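Putative immunoglobulin A1 protease (Bacteroides ovatus, PDB 3N6Z) is of unproven function but may be a peptidase that cleaves immunoglobulin A1, with a chain wound into a right-handed parallel beta-helix. Local coordinates at residues D101-F112 against D129-V140. Sequence-based numbering, arbitrary orientation. Where two conformers were deposited one is given.
Sequences DFDGDSHVIKNF and DCRNVGFVNASV
Strands 101-105 and 129-131 run parallel, their axes 4.8 Å apart, and past a shared corner strands 107-110 and 133-136 pair the same way. These are successive rungs of a parallel beta-helix. Phe-102, Ile-109, Phe-112, Val-133 and Phe-135 pack inside the coil. Ile-109 CD1 lies 3.8 Å from Phe-135 CZ, the two side chains side by side. Phe-102 puts its ring edge against Val-133 CB.

On the outer face, Arg-131 meets Asp-101 end-on. Its NH2 donates to the syn lone pair of Asp-101 OD1 at 2.9 Å, and NH1 reaches the same oxygen at 3.1 Å from above the carboxylate plane. The Arg-131 chain starts between its backbone N and carbonyl carbon (chi1 61°), then runs extended to NE, back across Asp-103. Asp-103 CB sits over one guanidinium face. An alanine in place of Asp-101 would probably leave the Arg-131 guanidinium without its salt-bridge mate and freer to turn.

At the corner, Asp-105 N closes an Asx turn on Asp-103 OD1. Asn-132 ND2 reaches that oxygen from the opposite face of the carboxylate. At the next corner, Asn-137 ND2 donates almost straight to Asn-111 OD1, 2.9 Å at 177°, with the amide planes 81° apart.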
loop_
_atom_site.group_PDB
_atom_site.type_symbol
_atom_site.label_atom_id
_atom_site.label_comp_id
_atom_site.label_asym_id
_atom_site.label_seq_id
_atom_site.Cartn_x
_atom_site.Cartn_y
_atom_site.Cartn_z
ATOM N N ASP A 101 -7.897 -12.534 6.114
ATOM C CA ASP A 101 -6.852 -13.189 5.326
ATOM C C ASP A 101 -7.342 -13.194 3.887
ATOM O O ASP A 101 -8.354 -13.786 3.589
ATOM C CB ASP A 101 -6.562 -14.616 5.815
ATOM C CG ASP A 101 -5.353 -15.199 5.148
ATOM O OD1 ASP A 101 -5.508 -15.701 4.023
ATOM O OD2 ASP A 101 -4.252 -15.121 5.725
ATOM N N PHE A 102 -6.596 -12.532 3.009
ATOM C CA PHE A 102 -6.964 -12.390 1.611
ATOM C C PHE A 102 -5.817 -12.874 0.725
ATOM O O PHE A 102 -4.696 -12.375 0.826
ATOM C CB PHE A 102 -7.287 -10.918 1.301
ATOM C CG PHE A 102 -7.878 -10.701 -0.079
ATOM C CD1 PHE A 102 -7.067 -10.559 -1.185
ATOM C CD2 PHE A 102 -9.254 -10.694 -0.256
ATOM C CE1 PHE A 102 -7.597 -10.369 -2.449
ATOM C CE2 PHE A 102 -9.800 -10.537 -1.493
ATOM C CZ PHE A 102 -8.961 -10.352 -2.595
ATOM N N ASP A 103 -6.109 -13.853 -0.120
ATOM C CA ASP A 103 -5.146 -14.367 -1.090
ATOM C C ASP A 103 -5.707 -14.148 -2.488
ATOM O O ASP A 103 -6.693 -14.766 -2.869
ATOM C CB ASP A 103 -4.881 -15.856 -0.831
ATOM C CG ASP A 103 -3.842 -16.447 -1.763
ATOM O OD1 ASP A 103 -3.168 -15.692 -2.510
ATOM O OD2 ASP A 103 -3.687 -17.693 -1.708
ATOM N N GLY A 104 -5.075 -13.282 -3.256
ATOM C CA GLY A 104 -5.498 -13.047 -4.620
ATOM C C GLY A 104 -5.140 -14.181 -5.569
ATOM O O GLY A 104 -5.581 -14.179 -6.704
ATOM N N ASP A 105 -4.262 -15.082 -5.125
ATOM C CA ASP A 105 -3.802 -16.207 -5.951
ATOM C C ASP A 105 -3.315 -15.734 -7.328
ATOM O O ASP A 105 -3.575 -16.391 -8.344
ATOM C CB ASP A 105 -4.871 -17.300 -6.074
ATOM C CG ASP A 105 -4.314 -18.610 -6.636
ATOM O OD1 ASP A 105 -3.112 -18.904 -6.415
ATOM O OD2 ASP A 105 -5.091 -19.339 -7.267
ATOM N N SER A 106 -2.600 -14.609 -7.335
ATOM C CA SER A 106 -1.965 -14.058 -8.537
ATOM C C SER A 106 -2.960 -13.571 -9.592
ATOM O O SER A 106 -2.683 -13.592 -10.793
ATOM C CB SER A 106 -0.942 -15.044 -9.135
ATOM O OG SER A 106 -0.006 -15.418 -8.135
ATOM N N HIS A 107 -4.104 -13.104 -9.124
ATOM C CA HIS A 107 -5.100 -12.447 -9.944
ATOM C C HIS A 107 -5.105 -10.944 -9.688
ATOM O O HIS A 107 -4.525 -10.442 -8.710
ATOM C CB HIS A 107 -6.499 -13.026 -9.687
ATOM C CG HIS A 107 -6.603 -14.482 -9.967
ATOM N ND1 HIS A 107 -6.691 -14.996 -11.239
ATOM C CD2 HIS A 107 -6.632 -15.537 -9.130
ATOM C CE1 HIS A 107 -6.764 -16.318 -11.161
ATOM N NE2 HIS A 107 -6.736 -16.672 -9.898
ATOM N N VAL A 108 -5.805 -10.238 -10.569
ATOM C CA VAL A 108 -5.946 -8.786 -10.444
ATOM C C VAL A 108 -7.399 -8.390 -10.208
ATOM O O VAL A 108 -8.336 -9.056 -10.664
ATOM C CB VAL A 108 -5.349 -8.016 -11.641
ATOM C CG1 VAL A 108 -3.814 -8.283 -11.739
ATOM C CG2 VAL A 108 -6.080 -8.312 -12.923
ATOM N N ILE A 109 -7.555 -7.292 -9.486
ATOM C CA ILE A 109 -8.805 -6.584 -9.280
ATOM C C ILE A 109 -8.695 -5.289 -10.085
ATOM O O ILE A 109 -7.817 -4.434 -9.814
ATOM C CB ILE A 109 -9.047 -6.272 -7.809
ATOM C CG1 ILE A 109 -9.125 -7.554 -6.977
ATOM C CG2 ILE A 109 -10.357 -5.451 -7.624
ATOM C CD1 ILE A 109 -9.145 -7.354 -5.472
ATOM N N LYS A 110 -9.532 -5.133 -11.085
ATOM C CA LYS A 110 -9.480 -4.000 -12.020
ATOM C C LYS A 110 -10.569 -2.987 -11.725
ATOM O O LYS A 110 -11.695 -3.336 -11.349
ATOM C CB LYS A 110 -9.642 -4.484 -13.482
ATOM C CG LYS A 110 -8.668 -5.487 -13.947
ATOM C CD LYS A 110 -8.683 -5.637 -15.488
ATOM C CE LYS A 110 -8.240 -4.372 -16.201
ATOM N NZ LYS A 110 -7.760 -4.672 -17.600
ATOM N N ASN A 111 -10.252 -1.710 -11.953
ATOM C CA ASN A 111 -11.259 -0.634 -11.954
ATOM C C ASN A 111 -11.968 -0.467 -10.605
ATOM O O ASN A 111 -13.146 -0.119 -10.542
ATOM C CB ASN A 111 -12.264 -0.856 -13.116
ATOM C CG ASN A 111 -11.560 -0.946 -14.456
ATOM O OD1 ASN A 111 -10.626 -0.180 -14.720
ATOM N ND2 ASN A 111 -11.960 -1.902 -15.287
ATOM N N PHE A 112 -11.251 -0.757 -9.527
ATOM C CA PHE A 112 -11.750 -0.530 -8.176
ATOM C C PHE A 112 -11.801 0.958 -7.866
ATOM O O PHE A 112 -10.825 1.659 -8.079
ATOM C CB PHE A 112 -10.858 -1.269 -7.165
ATOM C CG PHE A 112 -11.081 -0.862 -5.739
ATOM C CD1 PHE A 112 -12.322 -1.021 -5.158
ATOM C CD2 PHE A 112 -10.043 -0.383 -4.956
ATOM C CE1 PHE A 112 -12.544 -0.647 -3.844
ATOM C CE2 PHE A 112 -10.246 0.002 -3.618
ATOM C CZ PHE A 112 -11.509 -0.151 -3.063
ATOM N N ASP A 129 -3.633 -10.455 6.728
ATOM C CA ASP A 129 -2.721 -10.588 5.596
ATOM C C ASP A 129 -3.453 -10.349 4.278
ATOM O O ASP A 129 -4.587 -10.834 4.091
ATOM C CB ASP A 129 -2.096 -11.996 5.531
ATOM C CG ASP A 129 -1.097 -12.259 6.633
ATOM O OD1 ASP A 129 -1.504 -12.666 7.740
ATOM O OD2 ASP A 129 0.089 -11.975 6.380
ATOM N N CYS A 130 -2.785 -9.681 3.353
ATOM C CA CYS A 130 -3.205 -9.629 1.970
ATOM C C CYS A 130 -1.994 -10.018 1.138
ATOM O O CYS A 130 -0.911 -9.411 1.286
ATOM C CB CYS A 130 -3.681 -8.230 1.614
ATOM S SG CYS A 130 -4.156 -8.018 -0.119
ATOM N N ARG A 131 -2.159 -10.990 0.248
ATOM C CA ARG A 131 -1.063 -11.460 -0.572
ATOM C C ARG A 131 -1.514 -11.782 -1.977
ATOM O O ARG A 131 -2.670 -12.156 -2.214
ATOM C CB ARG A 131 -0.388 -12.689 0.052
ATOM C CG ARG A 131 -1.304 -13.908 0.220
ATOM C CD ARG A 131 -0.614 -15.048 1.036
ATOM N NE ARG A 131 -1.541 -16.113 1.422
ATOM C CZ ARG A 131 -2.553 -15.936 2.269
ATOM N NH1 ARG A 131 -2.810 -14.726 2.747
ATOM N NH2 ARG A 131 -3.366 -16.946 2.572
ATOM N N ASN A 132 -0.565 -11.688 -2.894
ATOM C CA ASN A 132 -0.738 -12.191 -4.248
ATOM C C ASN A 132 -1.922 -11.580 -5.011
ATOM O O ASN A 132 -2.620 -12.290 -5.736
ATOM C CB ASN A 132 -0.836 -13.727 -4.270
ATOM C CG ASN A 132 0.231 -14.405 -3.431
ATOM O OD1 ASN A 132 1.401 -14.053 -3.526
ATOM N ND2 ASN A 132 -0.176 -15.385 -2.610
ATOM N N VAL A 133 -2.118 -10.263 -4.883
ATOM C CA VAL A 133 -3.139 -9.564 -5.671
ATOM C C VAL A 133 -2.569 -8.283 -6.272
ATOM O O VAL A 133 -1.787 -7.578 -5.628
ATOM C CB VAL A 133 -4.430 -9.292 -4.843
ATOM C CG1 VAL A 133 -4.198 -8.254 -3.719
ATOM C CG2 VAL A 133 -5.594 -8.863 -5.741
ATOM N N GLY A 134 -3.016 -7.956 -7.482
ATOM C CA GLY A 134 -2.783 -6.662 -8.082
ATOM C C GLY A 134 -4.061 -5.884 -8.220
ATOM O O GLY A 134 -5.114 -6.464 -8.485
ATOM N N PHE A 135 -3.964 -4.580 -7.998
ATOM C CA PHE A 135 -5.054 -3.646 -8.288
ATOM C C PHE A 135 -4.675 -2.830 -9.512
ATOM O O PHE A 135 -3.683 -2.094 -9.487
ATOM C CB PHE A 135 -5.334 -2.702 -7.102
ATOM C CG PHE A 135 -5.984 -3.371 -5.946
ATOM C CD1 PHE A 135 -5.248 -4.143 -5.063
ATOM C CD2 PHE A 135 -7.352 -3.193 -5.712
ATOM C CE1 PHE A 135 -5.859 -4.738 -3.981
ATOM C CE2 PHE A 135 -7.957 -3.812 -4.653
ATOM C CZ PHE A 135 -7.234 -4.579 -3.776
ATOM N N VAL A 136 -5.421 -2.980 -10.602
ATOM C CA VAL A 136 -5.155 -2.275 -11.853
ATOM C C VAL A 136 -6.174 -1.161 -12.050
ATOM O O VAL A 136 -7.381 -1.392 -11.975
ATOM C CB VAL A 136 -5.176 -3.247 -13.049
ATOM C CG1 VAL A 136 -5.127 -2.489 -14.389
ATOM C CG2 VAL A 136 -4.060 -4.300 -12.921
ATOM N N ASN A 137 -5.679 0.058 -12.265
ATOM C CA ASN A 137 -6.550 1.231 -12.493
ATOM C C ASN A 137 -7.538 1.450 -11.364
ATOM O O ASN A 137 -8.737 1.666 -11.578
ATOM C CB ASN A 137 -7.325 1.161 -13.831
ATOM C CG ASN A 137 -8.017 2.487 -14.159
ATOM O OD1 ASN A 137 -7.416 3.562 -14.009
ATOM N ND2 ASN A 137 -9.303 2.427 -14.513
ATOM N N ALA A 138 -7.042 1.361 -10.130
ATOM C CA ALA A 138 -7.818 1.720 -8.971
ATOM C C ALA A 138 -7.885 3.235 -8.856
ATOM O O ALA A 138 -6.982 3.956 -9.282
ATOM C CB ALA A 138 -7.197 1.119 -7.697
ATOM N N SER A 139 -8.918 3.723 -8.179
ATOM C CA SER A 139 -9.009 5.143 -7.846
ATOM C C SER A 139 -9.648 5.291 -6.484
ATOM O O SER A 139 -10.819 4.960 -6.300
ATOM C CB SER A 139 -9.834 5.907 -8.879
ATOM O OG SER A 139 -9.976 7.269 -8.511
ATOM N N VAL A 140 -8.872 5.784 -5.526
ATOM C CA VAL A 140 -9.354 5.997 -4.152
ATOM C C VAL A 140 -9.087 7.446 -3.779
ATOM O O VAL A 140 -8.036 8.017 -4.100
ATOM C CB VAL A 140 -8.755 5.025 -3.081
ATOM C CG1 VAL A 140 -9.118 3.577 -3.445
ATOM C CG2 VAL A 140 -7.236 5.233 -2.909
HETATM O O HOH W 1 -3.904 -13.693 7.970
HETATM O O HOH W 2 -3.722 -18.895 0.824
HETATM O O HOH W 3 -8.375 -1.709 -9.311
HETATM O O HOH W 4 -11.029 2.977 -10.976
#